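PDB 6ILU: lysin from Bacillus phage PBC5, which probably recognises and binds the bacterial cell wall through SH3b-type folds, bringing the phage endolysin to the peptidoglycan it cuts. Local coordinates for residues E10-L16 with K43-F49; Y80-Y86 with H134-K140; Y95-S99 with V118-V122. All blocks are in the same frame, centred on the assembly; numbering follows the deposited sequence.

Contact 1 (E10-L16 with K43-F49); sequences EGIGVAL and KIPYKVF. With EDO (1,2-ethanediol), chain J.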
loop_
_atom_site.group_PDB
_atom_site.type_symbol
_atom_site.label_atom_id
_atom_site.label_comp_id
_atom_site.label_asym_id
_atom_site.label_seq_id
_atom_site.Cartn_x
_atom_site.Cartn_y
_atom_site.Cartn_z
ATOM N N GLU A 10 -8.108 -7.450 2.353
ATOM C CA GLU A 10 -6.794 -7.276 2.963
ATOM C C GLU A 10 -5.869 -6.747 1.884
ATOM O O GLU A 10 -6.157 -6.932 0.699
ATOM C CB GLU A 10 -6.218 -8.569 3.522
ATOM C CG GLU A 10 -6.072 -9.669 2.484
ATOM C CD GLU A 10 -5.478 -10.983 3.054
ATOM O OE1 GLU A 10 -5.232 -11.067 4.289
ATOM O OE2 GLU A 10 -5.249 -11.918 2.241
ATOM N N GLY A 11 -4.778 -6.120 2.293
ATOM C CA GLY A 11 -3.751 -5.729 1.318
ATOM C C GLY A 11 -3.911 -4.351 0.727
ATOM O O GLY A 11 -4.986 -3.744 0.804
ATOM N N ILE A 12 -2.847 -3.893 0.058
ATOM C CA ILE A 12 -2.874 -2.591 -0.607
ATOM C C ILE A 12 -2.412 -2.676 -2.058
ATOM O O ILE A 12 -2.354 -1.654 -2.747
ATOM C CB ILE A 12 -2.026 -1.559 0.136
ATOM C CG1 ILE A 12 -0.573 -2.056 0.307
ATOM C CG2 ILE A 12 -2.647 -1.232 1.539
ATOM C CD1 ILE A 12 0.404 -0.934 0.795
ATOM N N GLY A 13 -2.059 -3.870 -2.549
ATOM C CA GLY A 13 -1.646 -3.968 -3.953
ATOM C C GLY A 13 -1.101 -5.367 -4.231
ATOM O O GLY A 13 -1.123 -6.224 -3.332
ATOM N N VAL A 14 -0.625 -5.588 -5.442
ATOM C CA VAL A 14 -0.034 -6.863 -5.855
ATOM C C VAL A 14 1.294 -6.583 -6.586
ATOM O O VAL A 14 1.336 -5.791 -7.542
ATOM C CB VAL A 14 -1.006 -7.655 -6.781
ATOM C CG1 VAL A 14 -0.355 -8.940 -7.254
ATOM C CG2 VAL A 14 -2.336 -7.956 -6.064
ATOM N N ALA A 15 2.364 -7.263 -6.179
ATOM C CA ALA A 15 3.729 -7.050 -6.715
ATOM C C ALA A 15 4.241 -8.258 -7.516
ATOM O O ALA A 15 4.003 -9.403 -7.132
ATOM C CB ALA A 15 4.681 -6.775 -5.551
ATOM N N LEU A 16 4.911 -8.002 -8.626
ATOM C CA LEU A 16 5.537 -9.061 -9.400
ATOM C C LEU A 16 6.986 -8.686 -9.683
ATOM O O LEU A 16 7.241 -7.580 -10.128
ATOM C CB LEU A 16 4.763 -9.241 -10.711
ATOM C CG LEU A 16 5.334 -10.301 -11.637
ATOM C CD1 LEU A 16 5.015 -11.715 -11.067
ATOM C CD2 LEU A 16 4.674 -10.077 -12.978
ATOM N N LYS A 43 8.927 -16.725 -8.949
ATOM C CA LYS A 43 8.261 -15.553 -9.475
ATOM C C LYS A 43 6.778 -15.803 -9.720
ATOM O O LYS A 43 6.398 -16.472 -10.675
ATOM C CB LYS A 43 8.924 -15.113 -10.782
ATOM C CG LYS A 43 8.288 -13.867 -11.350
ATOM C CD LYS A 43 9.107 -13.437 -12.562
ATOM C CE LYS A 43 8.467 -12.225 -13.204
ATOM N NZ LYS A 43 9.296 -11.585 -14.229
ATOM N N ILE A 44 5.960 -15.295 -8.808
ATOM C CA ILE A 44 4.509 -15.277 -8.933
ATOM C C ILE A 44 4.037 -13.936 -8.375
ATOM O O ILE A 44 4.783 -13.270 -7.659
ATOM C CB ILE A 44 3.834 -16.416 -8.139
ATOM C CG1 ILE A 44 4.330 -16.398 -6.705
ATOM C CG2 ILE A 44 4.073 -17.766 -8.766
ATOM C CD1 ILE A 44 3.465 -17.229 -5.799
ATOM N N PRO A 45 2.789 -13.548 -8.657
ATOM C CA PRO A 45 2.319 -12.324 -7.984
ATOM C C PRO A 45 2.220 -12.511 -6.455
ATOM O O PRO A 45 1.759 -13.564 -6.002
ATOM C CB PRO A 45 0.931 -12.094 -8.592
ATOM C CG PRO A 45 0.927 -12.839 -9.881
ATOM C CD PRO A 45 1.834 -14.038 -9.666
ATOM N N TYR A 46 2.657 -11.508 -5.684
ATOM C CA TYR A 46 2.577 -11.538 -4.228
ATOM C C TYR A 46 1.734 -10.375 -3.727
ATOM O O TYR A 46 1.973 -9.248 -4.128
ATOM C CB TYR A 46 3.971 -11.450 -3.605
ATOM C CG TYR A 46 4.816 -12.700 -3.849
ATOM C CD1 TYR A 46 4.619 -13.841 -3.094
ATOM C CD2 TYR A 46 5.799 -12.709 -4.841
ATOM C CE1 TYR A 46 5.390 -14.994 -3.305
ATOM C CE2 TYR A 46 6.577 -13.856 -5.082
ATOM C CZ TYR A 46 6.364 -14.988 -4.297
ATOM O OH TYR A 46 7.125 -16.113 -4.546
ATOM N N LYS A 47 0.779 -10.643 -2.830
ATOM C CA LYS A 47 0.002 -9.563 -2.232
ATOM C C LYS A 47 0.896 -8.682 -1.345
ATOM O O LYS A 47 1.785 -9.175 -0.645
ATOM C CB LYS A 47 -1.176 -10.115 -1.415
ATOM C CG LYS A 47 -2.157 -8.986 -0.953
ATOM C CD LYS A 47 -3.493 -9.567 -0.412
ATOM C CE LYS A 47 -4.233 -10.335 -1.501
ATOM N NZ LYS A 47 -5.452 -10.993 -0.945
ATOM N N VAL A 48 0.705 -7.370 -1.442
ATOM C CA VAL A 48 1.429 -6.397 -0.632
ATOM C C VAL A 48 0.533 -5.989 0.546
ATOM O O VAL A 48 -0.639 -5.606 0.346
ATOM C CB VAL A 48 1.743 -5.148 -1.464
ATOM C CG1 VAL A 48 2.388 -4.083 -0.599
ATOM C CG2 VAL A 48 2.696 -5.524 -2.666
ATOM N N PHE A 49 1.090 -6.045 1.756
ATOM C CA PHE A 49 0.305 -5.741 2.941
ATOM C C PHE A 49 0.587 -4.371 3.546
ATOM O O PHE A 49 -0.290 -3.843 4.255
ATOM C CB PHE A 49 0.509 -6.854 3.995
ATOM C CG PHE A 49 -0.045 -8.157 3.526
ATOM C CD1 PHE A 49 0.775 -9.107 2.964
ATOM C CD2 PHE A 49 -1.418 -8.372 3.534
ATOM C CE1 PHE A 49 0.234 -10.281 2.447
ATOM C CE2 PHE A 49 -1.979 -9.562 3.043
ATOM C CZ PHE A 49 -1.148 -10.515 2.477
HETATM C C1 EDO J . -4.911 -4.807 5.629
HETATM O O1 EDO J . -4.801 -6.143 5.111
HETATM C C2 EDO J . -3.482 -4.285 5.647
HETATM O O2 EDO J . -3.012 -4.353 4.296
HETATM O O HOH W 1 -7.406 -8.845 -0.698
#
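Glu-10 and Lys-47 open the contact with a salt bridge whose hydrogen bond is weak, Glu-10 OE2 lying 3.3 Å from Lys-47 NZ where the two side chains cross at about a right angle. Lys-47 reaches back to it by a bend at chi3 (-62°), and a water that accepts from NZ and donates to the backbone O of Glu-10 adds a second link between the two residues. The carboxylate also stands at the edge of the Phe-49 ring, Glu-10 CD 3.8 Å from Phe-49 CE2, with the two planes steeply inclined. Gly-11, having no side chain, suits a backbone that passes close to its partner, its CA 3.3 Å from Val-48 O; its N-H goes to an ethanediol, probably from the crystallisation liquor, whose other hydroxyl donates to Phe-49 O. Ile-12 N then bonds to Val-48 O at 2.8 Å, and Ile-12 CG1 packs on Val-48 CG1. The backbone pairing continues as Val-48 N donates to Gly-13 O. Val-14, a branched residue suited to a strand, lies alongside Pro-45, CG1 to CB 3.7 Å. Ala-15 and Tyr-46 form a hydrogen-bonded antiparallel pair: Ala-15 N donates to Tyr-46 O (2.9 Å). In return, Tyr-46 N donates to Ala-15 O (2.9 Å). The small Ala-15 methyl packs on Val-48 (CB to CG2 3.7 Å). Leu-16 CD1 finally rests on the Ile-44 backbone and the aliphatic stem of Lys-43, whose ammonium binds Tyr-19 O. Strand 13-17 thus lies between 46-52 and 75-84 in one antiparallel sheet, Ala-15 and Val-48 packing on Ile-61, Val-14 and Lys-47 on Tyr-80.

Contact 2 (Y80-Y86 with H134-K140); sequences YKVRSKY and HVTITAK. With EDO (1,2-ethanediol), chain K; SO4 (sulfate ion), chain C; SO4 (sulfate ion), chain G; SO4 (sulfate ion), chain D.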
loop_
_atom_site.group_PDB
_atom_site.type_symbol
_atom_site.label_atom_id
_atom_site.label_comp_id
_atom_site.label_asym_id
_atom_site.label_seq_id
_atom_site.Cartn_x
_atom_site.Cartn_y
_atom_site.Cartn_z
ATOM N N TYR A 80 -3.746 -1.255 -5.155
ATOM C CA TYR A 80 -5.186 -1.160 -5.009
ATOM C C TYR A 80 -5.610 0.305 -5.149
ATOM O O TYR A 80 -4.899 1.221 -4.744
ATOM C CB TYR A 80 -5.623 -1.735 -3.665
ATOM C CG TYR A 80 -5.501 -3.244 -3.574
ATOM C CD1 TYR A 80 -5.176 -4.024 -4.689
ATOM C CD2 TYR A 80 -5.741 -3.887 -2.354
ATOM C CE1 TYR A 80 -5.111 -5.403 -4.590
ATOM C CE2 TYR A 80 -5.661 -5.235 -2.245
ATOM C CZ TYR A 80 -5.338 -5.999 -3.358
ATOM O OH TYR A 80 -5.259 -7.368 -3.232
ATOM N N LYS A 81 -6.770 0.506 -5.776
ATOM C CA LYS A 81 -7.292 1.834 -6.088
ATOM C C LYS A 81 -8.427 2.194 -5.134
ATOM O O LYS A 81 -9.353 1.385 -4.888
ATOM C CB LYS A 81 -7.799 1.887 -7.547
ATOM C CG LYS A 81 -6.735 1.417 -8.522
ATOM C CD LYS A 81 -5.665 2.463 -8.662
ATOM C CE LYS A 81 -4.559 1.968 -9.599
ATOM N NZ LYS A 81 -3.577 3.033 -9.859
ATOM N N VAL A 82 -8.340 3.425 -4.620
ATOM C CA VAL A 82 -9.285 3.919 -3.616
ATOM C C VAL A 82 -10.192 4.953 -4.255
ATOM O O VAL A 82 -9.703 5.932 -4.830
ATOM C CB VAL A 82 -8.522 4.527 -2.396
ATOM C CG1 VAL A 82 -9.513 4.963 -1.282
ATOM C CG2 VAL A 82 -7.498 3.487 -1.805
ATOM N N ARG A 83 -11.511 4.735 -4.173
ATOM C CA ARG A 83 -12.468 5.678 -4.769
ATOM C C ARG A 83 -13.557 5.988 -3.783
ATOM O O ARG A 83 -14.020 5.092 -3.092
ATOM C CB ARG A 83 -13.075 5.102 -6.032
ATOM C CG ARG A 83 -12.085 4.952 -7.184
ATOM C CD ARG A 83 -12.805 4.227 -8.329
ATOM N NE ARG A 83 -11.942 3.988 -9.482
ATOM C CZ ARG A 83 -11.232 2.878 -9.665
ATOM N NH1 ARG A 83 -11.258 1.901 -8.757
ATOM N NH2 ARG A 83 -10.487 2.744 -10.767
ATOM N N SER A 84 -13.972 7.245 -3.708
ATOM C CA SER A 84 -15.177 7.578 -2.915
ATOM C C SER A 84 -16.390 6.726 -3.311
ATOM O O SER A 84 -16.590 6.407 -4.500
ATOM C CB SER A 84 -15.532 9.069 -3.076
ATOM O OG SER A 84 -16.723 9.372 -2.368
ATOM N N LYS A 85 -17.224 6.390 -2.321
ATOM C CA LYS A 85 -18.505 5.753 -2.613
ATOM C C LYS A 85 -19.546 6.780 -3.066
ATOM O O LYS A 85 -20.615 6.401 -3.516
ATOM C CB LYS A 85 -19.061 4.999 -1.385
ATOM C CG LYS A 85 -18.283 3.740 -1.005
ATOM C CD LYS A 85 -18.976 3.027 0.156
ATOM C CE LYS A 85 -18.227 1.742 0.538
ATOM N NZ LYS A 85 -18.854 1.132 1.781
ATOM N N TYR A 86 -19.235 8.063 -2.943
ATOM C CA TYR A 86 -20.249 9.123 -3.069
ATOM C C TYR A 86 -20.007 9.928 -4.334
ATOM O O TYR A 86 -18.899 9.891 -4.869
ATOM C CB TYR A 86 -20.210 10.023 -1.830
ATOM C CG TYR A 86 -20.228 9.240 -0.542
ATOM C CD1 TYR A 86 -19.061 9.052 0.177
ATOM C CD2 TYR A 86 -21.407 8.708 -0.042
ATOM C CE1 TYR A 86 -19.048 8.336 1.347
ATOM C CE2 TYR A 86 -21.405 7.975 1.142
ATOM C CZ TYR A 86 -20.221 7.800 1.821
ATOM O OH TYR A 86 -20.176 7.072 2.981
ATOM N N HIS A 134 -16.174 4.711 3.735
ATOM C CA HIS A 134 -16.546 5.742 2.768
ATOM C C HIS A 134 -15.987 5.515 1.363
ATOM O O HIS A 134 -16.285 6.283 0.443
ATOM C CB HIS A 134 -16.076 7.112 3.254
ATOM C CG HIS A 134 -16.746 7.562 4.518
ATOM N ND1 HIS A 134 -18.115 7.553 4.674
ATOM C CD2 HIS A 134 -16.235 8.076 5.664
ATOM C CE1 HIS A 134 -18.421 8.002 5.882
ATOM N NE2 HIS A 134 -17.299 8.353 6.490
ATOM N N VAL A 135 -15.175 4.484 1.204
ATOM C CA VAL A 135 -14.506 4.262 -0.081
ATOM C C VAL A 135 -14.574 2.816 -0.516
ATOM O O VAL A 135 -14.817 1.927 0.293
ATOM C CB VAL A 135 -13.003 4.658 0.009
ATOM C CG1 VAL A 135 -12.857 6.198 0.172
ATOM C CG2 VAL A 135 -12.284 3.862 1.125
ATOM N N THR A 136 -14.368 2.569 -1.812
ATOM C CA THR A 136 -14.059 1.237 -2.288
ATOM C C THR A 136 -12.540 1.117 -2.462
ATOM O O THR A 136 -11.862 2.100 -2.810
ATOM C CB THR A 136 -14.747 0.913 -3.616
ATOM O OG1 THR A 136 -14.478 1.937 -4.597
ATOM C CG2 THR A 136 -16.317 0.823 -3.424
ATOM N N ILE A 137 -12.020 -0.084 -2.210
ATOM C CA ILE A 137 -10.588 -0.383 -2.362
ATOM C C ILE A 137 -10.546 -1.613 -3.222
ATOM O O ILE A 137 -10.975 -2.673 -2.778
ATOM C CB ILE A 137 -9.890 -0.658 -1.022
ATOM C CG1 ILE A 137 -10.023 0.542 -0.077
ATOM C CG2 ILE A 137 -8.385 -1.107 -1.231
ATOM C CD1 ILE A 137 -9.510 0.276 1.374
ATOM N N THR A 138 -10.126 -1.469 -4.481
ATOM C CA THR A 138 -10.292 -2.571 -5.442
ATOM C C THR A 138 -9.006 -2.803 -6.247
ATOM O O THR A 138 -8.138 -1.947 -6.255
ATOM C CB THR A 138 -11.459 -2.296 -6.425
ATOM O OG1 THR A 138 -11.238 -1.048 -7.076
ATOM C CG2 THR A 138 -12.836 -2.250 -5.686
ATOM N N ALA A 139 -8.896 -3.941 -6.920
ATOM C CA ALA A 139 -7.630 -4.308 -7.588
ATOM C C ALA A 139 -7.337 -3.378 -8.773
ATOM O O ALA A 139 -6.172 -3.148 -9.115
ATOM C CB ALA A 139 -7.661 -5.769 -8.045
ATOM N N LYS A 140 -8.398 -2.853 -9.389
ATOM C CA LYS A 140 -8.291 -1.927 -10.533
ATOM C C LYS A 140 -9.175 -0.689 -10.350
ATOM O O LYS A 140 -9.963 -0.608 -9.404
ATOM C CB LYS A 140 -8.701 -2.611 -11.840
ATOM C CG LYS A 140 -7.861 -3.792 -12.267
ATOM C CD LYS A 140 -8.376 -4.369 -13.591
ATOM C CE LYS A 140 -7.511 -5.536 -14.070
ATOM N NZ LYS A 140 -7.960 -6.143 -15.368
ATOM O OXT LYS A 140 -9.169 0.250 -11.174
HETATM C C1 EDO K . -12.364 5.191 -12.945
HETATM O O1 EDO K . -13.101 5.650 -11.794
HETATM C C2 EDO K . -11.064 5.965 -13.058
HETATM O O2 EDO K . -9.988 5.043 -12.848
HETATM S S SO4 C . -16.108 10.615 9.064
HETATM O O1 SO4 C . -15.689 10.776 10.445
HETATM O O2 SO4 C . -15.002 10.307 8.167
HETATM O O3 SO4 C . -17.082 9.505 9.103
HETATM O O4 SO4 C . -16.742 11.846 8.629
HETATM S S SO4 G . -17.448 -2.503 -0.247
HETATM O O1 SO4 G . -16.386 -1.538 -0.533
HETATM O O2 SO4 G . -16.893 -3.771 0.244
HETATM O O3 SO4 G . -18.213 -2.739 -1.471
HETATM O O4 SO4 G . -18.329 -1.938 0.774
HETATM S S SO4 D . 0.374 3.774 -10.649
HETATM O O1 SO4 D . 1.465 2.990 -10.062
HETATM O O2 SO4 D . 0.853 4.434 -11.858
HETATM O O3 SO4 D . -0.103 4.776 -9.707
HETATM O O4 SO4 D . -0.742 2.908 -11.015
HETATM O O HOH W 2 -12.075 1.446 -5.960
HETATM O O HOH W 3 -16.422 3.696 -5.357
#
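Val-82 and Val-135 meet in the tight half of this antiparallel pairing, Val-82 CG1 lying 3.7 Å from Val-135 CB. The side chains of Ile-137 and Tyr-80 cross at about a right angle, CG2 to CB 3.7 Å. The branched Val-82, Val-135 and Ile-137 suit strands and all pack on Val-122. Four backbone bonds, in the hydrogen-bonded pairs Lys-81 with Thr-138 and Arg-83 with Thr-136, hold the strands together. The other face is polar and watery. Arg-83, extended from CG to NE, takes the C-terminal carboxylate of Lys-140 end-on: NH1 to O and NH2 to OXT, each 2.9 Å, with both oxygens near the guanidinium plane and the second bond a salt bridge. Thr-138 OG1 donates to the same Lys-140 O, so that oxygen has two donors, while one water joins Arg-83 NH1, Lys-81 O and the hydroxyls of Thr-136 and Thr-138. At the far end Ser-84 OG accepts from Tyr-86 N in an ST turn, and Tyr-86 OH is hydrogen-bonded to His-134 ND1 (2.7 Å), in the plane of the imidazole. His-134 NE2 donates to O3 of a sulfate, probably from the crystallisation liquor, at 2.9 Å (179°). The chemistry is consistent with the terminus being held largely by charge and by the two in-plane bonds; the bonds at ND1 and NE2 together probably hold the imidazole's rotation, facing an anion also bound by Tyr-95, Lys-131 and Asn-93.

Contact 3 (Y95-S99 with V118-V122); sequences YDGPS and VGGYV. With SO4 (sulfate ion), chain C; EDO (1,2-ethanediol), chain L.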
loop_
_atom_site.group_PDB
_atom_site.type_symbol
_atom_site.label_atom_id
_atom_site.label_comp_id
_atom_site.label_asym_id
_atom_site.label_seq_id
_atom_site.Cartn_x
_atom_site.Cartn_y
_atom_site.Cartn_z
ATOM N N TYR A 95 -7.857 12.118 7.868
ATOM C CA TYR A 95 -7.279 12.298 9.206
ATOM C C TYR A 95 -5.776 12.100 9.161
ATOM O O TYR A 95 -5.240 11.567 8.172
ATOM C CB TYR A 95 -7.907 11.300 10.211
ATOM C CG TYR A 95 -9.408 11.514 10.309
ATOM C CD1 TYR A 95 -9.945 12.331 11.298
ATOM C CD2 TYR A 95 -10.269 10.926 9.387
ATOM C CE1 TYR A 95 -11.351 12.553 11.370
ATOM C CE2 TYR A 95 -11.685 11.138 9.462
ATOM C CZ TYR A 95 -12.170 11.958 10.440
ATOM O OH TYR A 95 -13.530 12.173 10.513
ATOM N N ASP A 96 -5.085 12.501 10.217
ATOM C CA ASP A 96 -3.604 12.313 10.200
ATOM C C ASP A 96 -3.103 10.931 10.655
ATOM O O ASP A 96 -1.877 10.689 10.773
ATOM C CB ASP A 96 -2.944 13.437 11.004
ATOM C CG ASP A 96 -3.101 13.306 12.516
ATOM O OD1 ASP A 96 -3.828 12.437 13.014
ATOM O OD2 ASP A 96 -2.474 14.125 13.228
ATOM N N GLY A 97 -4.026 10.022 10.854
ATOM C CA GLY A 97 -3.703 8.618 11.092
ATOM C C GLY A 97 -5.017 7.930 11.321
ATOM O O GLY A 97 -6.057 8.571 11.405
ATOM N N PRO A 98 -4.985 6.609 11.477
ATOM C CA PRO A 98 -6.181 5.878 11.893
ATOM C C PRO A 98 -6.750 6.466 13.191
ATOM O O PRO A 98 -6.015 6.581 14.186
ATOM C CB PRO A 98 -5.662 4.452 12.140
ATOM C CG PRO A 98 -4.366 4.400 11.469
ATOM C CD PRO A 98 -3.778 5.768 11.429
ATOM N N SER A 99 -8.026 6.842 13.181
ATOM C CA SER A 99 -8.696 7.448 14.344
ATOM C C SER A 99 -7.954 8.700 14.810
ATOM O O SER A 99 -7.926 9.024 15.991
ATOM C CB SER A 99 -8.824 6.450 15.506
ATOM O OG SER A 99 -9.583 5.321 15.100
ATOM N N VAL A 118 -4.855 0.425 8.079
ATOM C CA VAL A 118 -4.718 0.168 9.517
ATOM C C VAL A 118 -6.023 0.498 10.215
ATOM O O VAL A 118 -6.538 1.610 10.033
ATOM C CB VAL A 118 -3.606 1.059 10.180
ATOM C CG1 VAL A 118 -3.485 0.753 11.625
ATOM C CG2 VAL A 118 -2.278 0.881 9.446
ATOM N N GLY A 119 -6.545 -0.421 11.027
ATOM C CA GLY A 119 -7.633 -0.047 11.926
ATOM C C GLY A 119 -8.889 0.486 11.270
ATOM O O GLY A 119 -9.612 1.280 11.896
ATOM N N GLY A 120 -9.176 0.017 10.061
ATOM C CA GLY A 120 -10.373 0.462 9.356
ATOM C C GLY A 120 -10.203 1.765 8.600
ATOM O O GLY A 120 -11.214 2.392 8.194
ATOM N N TYR A 121 -8.957 2.198 8.423
ATOM C CA TYR A 121 -8.661 3.419 7.666
ATOM C C TYR A 121 -7.652 3.093 6.593
ATOM O O TYR A 121 -6.779 2.251 6.813
ATOM C CB TYR A 121 -8.023 4.502 8.552
ATOM C CG TYR A 121 -9.005 5.144 9.530
ATOM C CD1 TYR A 121 -9.365 6.469 9.362
ATOM C CD2 TYR A 121 -9.476 4.440 10.633
ATOM C CE1 TYR A 121 -10.265 7.065 10.260
ATOM C CE2 TYR A 121 -10.399 5.036 11.513
ATOM C CZ TYR A 121 -10.749 6.349 11.308
ATOM O OH TYR A 121 -11.609 6.995 12.160
ATOM N N VAL A 122 -7.728 3.828 5.491
ATOM C CA VAL A 122 -6.757 3.673 4.399
ATOM C C VAL A 122 -6.067 4.996 4.121
ATOM O O VAL A 122 -6.688 6.066 4.148
ATOM C CB VAL A 122 -7.458 3.101 3.129
ATOM C CG1 VAL A 122 -8.678 3.989 2.621
ATOM C CG2 VAL A 122 -6.436 2.880 1.978
HETATM S S SO4 C . -16.108 10.615 9.064
HETATM O O1 SO4 C . -15.689 10.776 10.445
HETATM O O2 SO4 C . -15.002 10.307 8.167
HETATM O O3 SO4 C . -17.082 9.505 9.103
HETATM O O4 SO4 C . -16.742 11.846 8.629
HETATM C C1 EDO L . -1.756 9.265 14.573
HETATM O O1 EDO L . -1.829 7.944 14.054
HETATM C C2 EDO L . -3.174 9.776 14.803
HETATM O O2 EDO L . -3.158 11.150 15.247
HETATM O O HOH W 4 -8.440 3.084 14.208
HETATM O O HOH W 5 -12.712 5.663 14.737
#
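Between Val-118 and Tyr-121 the backbone makes a type I' turn, closed by Val-118 N to Tyr-121 O and Tyr-121 N to Val-118 O, and the loop 95-99 lies across it with Pro-98 and Tyr-121 CA atoms 5.5 Å apart and no direct hydrogen bond between the segments. Gly-119 and Gly-120 occupy the two central positions, where positive phi values (59° and 84°) are easily adopted by a residue without a side chain. The Tyr-121 ring is the centre of the contact. Its CG stands beside the backbone N (chi1 -72°), which brings one ring face under the loop: Pro-98 CA makes a CH-pi contact 4.0 Å from the ring centroid, and Ser-99 N sits over the same face, offset toward the rim, 3.3 Å from CZ of Tyr-121. Pro-98 suits this place because its CA and ring offer apolar surface to both Tyr-121 and Val-118, its CG lying 3.7 Å from Val-118 CB. Tyr-95 approaches from another side, its CD2 lying in the plane of the Tyr-121 ring, 4.0 Å from CE1. Small and polar, Ser-99 suits the watery margin: one water links its OG to Gly-119 O and a second links OG to Tyr-121 OH. The far end of Tyr-95 leads away, its hydroxyl donating to a sulfate O1 at 2.6 Å. Pro-98, Val-118 and Tyr-121 also all touch Trp-129 of strand 129-131. The arrangement is a two-residue beta hairpin with a type I' turn, against which the 95-99 loop packs through a CH-pi contact, on the surface of an SH3b-type fold; the sulfate beside Tyr-95 may mark a polar pocket, though its biological ligand is not identified here.

How the contacts relate
Contacts 1 and 2 are both partly buried antiparallel strand pairings in the same sheet, joined where strand 13-17 neighbours strand 75-84 and Ile-12 O lies 2.8 Å from Tyr-80 N, a probable hydrogen bond. Contact 1 joins apolar and backbone pairing to a salt bridge at its edge, whereas contact 2 sets an apolar face against a polar one carrying the C-terminal carboxylate. Contact 3, at the surface, relies on ring, proline and waters. It is nested in the chain loop closed by contact 2; the two touch through Val-122, which packs on Val-82, Val-135 and Ile-137, and share one sulfate. Contact 1 lies on the opposite side of the chain's centre from contact 3.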